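Local coordinates for protein alkylhydroperoxidase AhpD core (Rhodospirillum rubrum, PDB 2OUW) that probably acts as an AhpD-like alkylhydroperoxidase, an oxidoreductase of the carboxymuconolactone decarboxylase family that would reduce peroxides, at residues A3-L8 with L42-A47; A21-I26 with I38-A43. All blocks are in the same frame, centred on the assembly; numbering follows the deposited sequence.

Interaction 1 (A3-L8 with L42-A47); sequences ATVRLL and LANDPA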
# COMPACT_ATOMS: atom_id res chain seq x y z
N ALA B 3 -18.74 -11.44 4.23
CA ALA B 3 -17.75 -11.00 5.20
C ALA B 3 -17.14 -12.25 5.84
O ALA B 3 -17.73 -13.34 5.80
CB ALA B 3 -18.36 -10.11 6.23
N THR B 4 -15.96 -12.09 6.44
CA THR B 4 -15.26 -13.19 7.10
C THR B 4 -15.78 -13.31 8.50
O THR B 4 -15.34 -14.16 9.25
CB THR B 4 -13.76 -12.94 7.21
OG1 THR B 4 -13.55 -11.72 7.90
CG2 THR B 4 -13.13 -12.83 5.86
N VAL B 5 -16.73 -12.44 8.86
CA VAL B 5 -17.37 -12.48 10.15
C VAL B 5 -18.85 -12.35 9.90
O VAL B 5 -19.28 -11.88 8.84
CB VAL B 5 -16.90 -11.31 11.09
CG1 VAL B 5 -15.40 -11.37 11.32
CG2 VAL B 5 -17.29 -9.93 10.53
N ARG B 6 -19.62 -12.73 10.90
CA ARG B 6 -21.06 -12.60 10.85
C ARG B 6 -21.44 -11.12 10.93
O ARG B 6 -20.78 -10.35 11.63
CB ARG B 6 -21.67 -13.36 12.02
CG ARG B 6 -22.70 -14.39 11.63
CD ARG B 6 -22.75 -15.52 12.65
NE ARG B 6 -22.72 -15.03 14.03
CZ ARG B 6 -23.71 -14.38 14.63
NH1 ARG B 6 -24.86 -14.14 13.99
NH2 ARG B 6 -23.55 -13.98 15.88
N LEU B 7 -22.50 -10.73 10.22
CA LEU B 7 -23.06 -9.38 10.34
C LEU B 7 -24.32 -9.42 11.20
O LEU B 7 -25.33 -10.00 10.79
CB LEU B 7 -23.39 -8.79 8.98
CG LEU B 7 -22.23 -8.66 7.99
CD1 LEU B 7 -22.74 -7.87 6.79
CD2 LEU B 7 -21.01 -8.00 8.58
N LEU B 8 -24.26 -8.83 12.38
CA LEU B 8 -25.34 -8.95 13.36
C LEU B 8 -26.54 -8.10 12.96
O LEU B 8 -26.37 -6.95 12.57
CB LEU B 8 -24.84 -8.55 14.75
CG LEU B 8 -24.18 -9.67 15.58
CD1 LEU B 8 -22.88 -10.14 14.98
CD2 LEU B 8 -23.97 -9.24 17.04
N LEU B 42 -18.20 -5.39 13.39
CA LEU B 42 -17.52 -5.09 14.65
C LEU B 42 -18.30 -5.60 15.85
O LEU B 42 -17.72 -5.96 16.86
CB LEU B 42 -17.24 -3.60 14.81
CG LEU B 42 -16.28 -2.99 13.77
CD1 LEU B 42 -16.29 -1.49 13.85
CD2 LEU B 42 -14.87 -3.51 13.96
N ALA B 43 -19.63 -5.68 15.72
CA ALA B 43 -20.50 -6.14 16.80
C ALA B 43 -20.19 -7.53 17.36
O ALA B 43 -20.63 -7.85 18.48
CB ALA B 43 -21.97 -6.07 16.34
N ASN B 44 -19.47 -8.35 16.60
CA ASN B 44 -19.01 -9.65 17.12
C ASN B 44 -18.07 -9.53 18.33
O ASN B 44 -17.94 -10.46 19.10
CB ASN B 44 -18.29 -10.45 16.04
CG ASN B 44 -19.23 -10.89 14.96
OD1 ASN B 44 -19.96 -11.85 15.14
ND2 ASN B 44 -19.21 -10.20 13.83
N ASP B 45 -17.40 -8.39 18.46
CA ASP B 45 -16.60 -8.09 19.64
C ASP B 45 -17.03 -6.77 20.25
O ASP B 45 -16.55 -5.72 19.82
CB ASP B 45 -15.12 -7.99 19.26
CG ASP B 45 -14.24 -7.83 20.49
OD1 ASP B 45 -14.51 -8.53 21.47
OD2 ASP B 45 -13.28 -7.03 20.46
N PRO B 46 -17.92 -6.79 21.26
CA PRO B 46 -18.38 -5.56 21.88
C PRO B 46 -17.30 -4.57 22.27
O PRO B 46 -17.48 -3.37 22.07
CB PRO B 46 -19.14 -6.05 23.11
CG PRO B 46 -19.69 -7.34 22.67
CD PRO B 46 -18.59 -7.96 21.85
N ALA B 47 -16.18 -5.05 22.80
CA ALA B 47 -15.11 -4.14 23.26
C ALA B 47 -14.48 -3.37 22.11
O ALA B 47 -14.23 -2.16 22.22
CB ALA B 47 -14.05 -4.91 24.02
O HOH W 1 -18.47 -13.95 13.24
O HOH W 2 -20.71 -13.23 17.33
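Asn44 points the end of its side chain at the N-terminal loop 3-8, CG lying anti to the carbonyl carbon and beside the backbone N (chi1 -68°), which brings the amide nearer. ND2 donates to the backbone O of Arg6 at 2.7 Å, with an N-H...O angle of 161°. That oxygen lies only 5° out of the amide plane, while ND2 sits slightly tilted from the carbonyl plane of Arg6. A second bond from ND2, to Gly41 O, fixes which way round the amide is turned. OD1 takes water: water 2 donates to it at 2.7 Å and accepts from Arg6 NH2, and water 1 bonds it weakly while accepting from Arg6 N. Arg6 NH2 also forms a salt bridge with Glu12. Residues 42-45 form a type I beta turn between helices 37-42 and 46-60, and Asp45 N-caps the second helix through Leu48 N; the N-terminal loop of this all-helical subunit is tied to an interhelical corner. Leu8 crosses the amide obliquely, its CD1 3.4 Å from Asn44 OD1. Its other branch, CD2, meets Ala43 CB at 3.8 Å. Val5 brings CB and CG2 to 3.8 Å from Asn44 ND2, and packs on Met125 of the second subunit.

Interaction 2 (A21-I26 with I38-A43); sequences AVFDDI and IWRGLA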
# COMPACT_ATOMS: atom_id res chain seq x y z
N ALA B 21 -26.52 -0.67 23.16
CA ALA B 21 -26.09 0.67 23.61
C ALA B 21 -25.30 1.44 22.53
O ALA B 21 -25.56 2.62 22.27
CB ALA B 21 -25.25 0.54 24.85
N VAL B 22 -24.34 0.78 21.91
CA VAL B 22 -23.50 1.40 20.87
C VAL B 22 -24.35 1.76 19.64
O VAL B 22 -24.29 2.87 19.13
CB VAL B 22 -22.30 0.48 20.45
CG1 VAL B 22 -21.60 1.03 19.23
CG2 VAL B 22 -21.30 0.29 21.58
N PHE B 23 -25.14 0.80 19.17
CA PHE B 23 -25.97 1.01 17.98
C PHE B 23 -26.99 2.11 18.16
O PHE B 23 -27.25 2.89 17.24
CB PHE B 23 -26.68 -0.29 17.56
CG PHE B 23 -25.89 -1.10 16.58
CD1 PHE B 23 -24.68 -1.63 16.93
CD2 PHE B 23 -26.37 -1.33 15.30
CE1 PHE B 23 -23.93 -2.37 16.01
CE2 PHE B 23 -25.63 -2.06 14.38
CZ PHE B 23 -24.43 -2.61 14.75
N ASP B 24 -27.57 2.21 19.35
CA ASP B 24 -28.51 3.28 19.60
C ASP B 24 -27.84 4.63 19.66
O ASP B 24 -28.41 5.60 19.23
CB ASP B 24 -29.30 3.01 20.87
CG ASP B 24 -30.34 1.94 20.67
OD1 ASP B 24 -30.69 1.62 19.50
OD2 ASP B 24 -30.81 1.40 21.69
N ASP B 25 -26.63 4.69 20.21
CA ASP B 25 -25.82 5.90 20.20
C ASP B 25 -25.44 6.33 18.75
O ASP B 25 -25.53 7.50 18.41
CB ASP B 25 -24.55 5.71 21.03
CG ASP B 25 -23.91 7.03 21.43
OD1 ASP B 25 -24.65 7.94 21.81
OD2 ASP B 25 -22.68 7.16 21.37
N ILE B 26 -25.03 5.38 17.92
CA ILE B 26 -24.81 5.67 16.49
C ILE B 26 -26.06 6.29 15.86
O ILE B 26 -25.97 7.29 15.17
CB ILE B 26 -24.41 4.43 15.67
CG1 ILE B 26 -23.06 3.90 16.18
CG2 ILE B 26 -24.36 4.81 14.15
CD1 ILE B 26 -22.61 2.54 15.64
N ILE B 38 -20.28 -2.08 8.54
CA ILE B 38 -19.03 -2.10 9.30
C ILE B 38 -19.36 -2.38 10.77
O ILE B 38 -18.72 -3.24 11.40
CB ILE B 38 -18.18 -0.85 9.12
CG1 ILE B 38 -16.85 -1.01 9.89
CG2 ILE B 38 -18.88 0.42 9.56
CD1 ILE B 38 -16.00 0.21 9.93
N TRP B 39 -20.40 -1.72 11.29
CA TRP B 39 -20.73 -1.81 12.72
C TRP B 39 -21.27 -3.19 13.11
O TRP B 39 -21.05 -3.68 14.22
CB TRP B 39 -21.67 -0.66 13.15
CG TRP B 39 -21.08 0.67 12.82
CD1 TRP B 39 -21.47 1.52 11.82
CD2 TRP B 39 -19.94 1.29 13.43
NE1 TRP B 39 -20.64 2.63 11.77
CE2 TRP B 39 -19.71 2.52 12.77
CE3 TRP B 39 -19.10 0.94 14.50
CZ2 TRP B 39 -18.66 3.39 13.13
CZ3 TRP B 39 -18.07 1.81 14.85
CH2 TRP B 39 -17.86 3.01 14.16
N ARG B 40 -21.96 -3.81 12.17
CA ARG B 40 -22.58 -5.09 12.33
C ARG B 40 -21.56 -6.22 12.35
O ARG B 40 -21.82 -7.26 12.93
CB ARG B 40 -23.59 -5.31 11.20
CG ARG B 40 -24.74 -4.30 11.26
CD ARG B 40 -25.90 -4.65 10.35
NE ARG B 40 -26.94 -3.61 10.46
CZ ARG B 40 -27.84 -3.53 11.44
NH1 ARG B 40 -27.89 -4.41 12.43
NH2 ARG B 40 -28.70 -2.52 11.41
N GLY B 41 -20.42 -6.01 11.71
CA GLY B 41 -19.28 -6.90 11.79
C GLY B 41 -18.44 -6.66 13.04
O GLY B 41 -18.01 -7.62 13.70
N LEU B 42 -18.20 -5.39 13.39
CA LEU B 42 -17.52 -5.09 14.65
C LEU B 42 -18.30 -5.60 15.85
O LEU B 42 -17.72 -5.96 16.86
CB LEU B 42 -17.24 -3.60 14.81
CG LEU B 42 -16.28 -2.99 13.77
CD1 LEU B 42 -16.29 -1.49 13.85
CD2 LEU B 42 -14.87 -3.51 13.96
N ALA B 43 -19.63 -5.68 15.72
CA ALA B 43 -20.50 -6.14 16.80
C ALA B 43 -20.19 -7.53 17.36
O ALA B 43 -20.63 -7.85 18.48
CB ALA B 43 -21.97 -6.07 16.34
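Phe23 and Ile26, one turn apart on helix 17-30, make all the apolar contacts to the segment 38-43. The CZ corner of the Phe23 ring lies 3.7 Å from Trp39 CB, and CE1 reaches Ala43 CB at 4.2 Å. Ile26 supplies a CH-pi contact: its CD1 stands over one face of the indole, 3.8 Å from the centroid of the five-membered ring and 19° off the normal. With CG1 beside the backbone N (chi1 -63°) and the chain extended beyond it, that methyl is carried straight out to the indole. Ile38 CG2 lies against the opposite face. The two short helical segments run nearly antiparallel, at 165° with axes 11.5 Å apart, so in this all-helical fold of the AhpD/carboxymuconolactone decarboxylase family the two backbones are joined through large side chains; Trp53 of helix 46-60 meets the Trp39 ring edge-to-face. Polar groups approach Phe23 too. Trp39 O and Arg40 N lie at its edge, near the ring plane, the oxygen 3.6 Å from CZ. Arg40 crosses the phenyl at about a right angle, with Phe23 CE2 over one face of its guanidinium, whose NH1 is salt-bridged to Asp10. A leucine in place of Phe23 would probably fall short of its partners, leaving a gap beside Trp39 CB and Ala43 and taking away the ring carbon that rests on the guanidinium face.

In the fold
Both interactions end on the same stretch of chain, sharing Leu42 and Ala43, and their centres lie about 9 Å apart. Interaction 2 is a buried core contact between helices 17-30 and 37-42, made by aromatic and aliphatic groups and an arginine. Interaction 1 is partly buried and lies nearer the surface, joined mainly by an amide, a backbone carbonyl and waters, with a small apolar patch. Arg40 connects them: its backbone O probably accepts a hydrogen bond from Leu8 N, and its NH1 bonds to Leu8 O. Ala43 likewise faces both, touching Leu8 and Phe23. The second subunit packs on each contact, and the third also reaches interaction 1, placing the N-terminal loop among neighbouring chains.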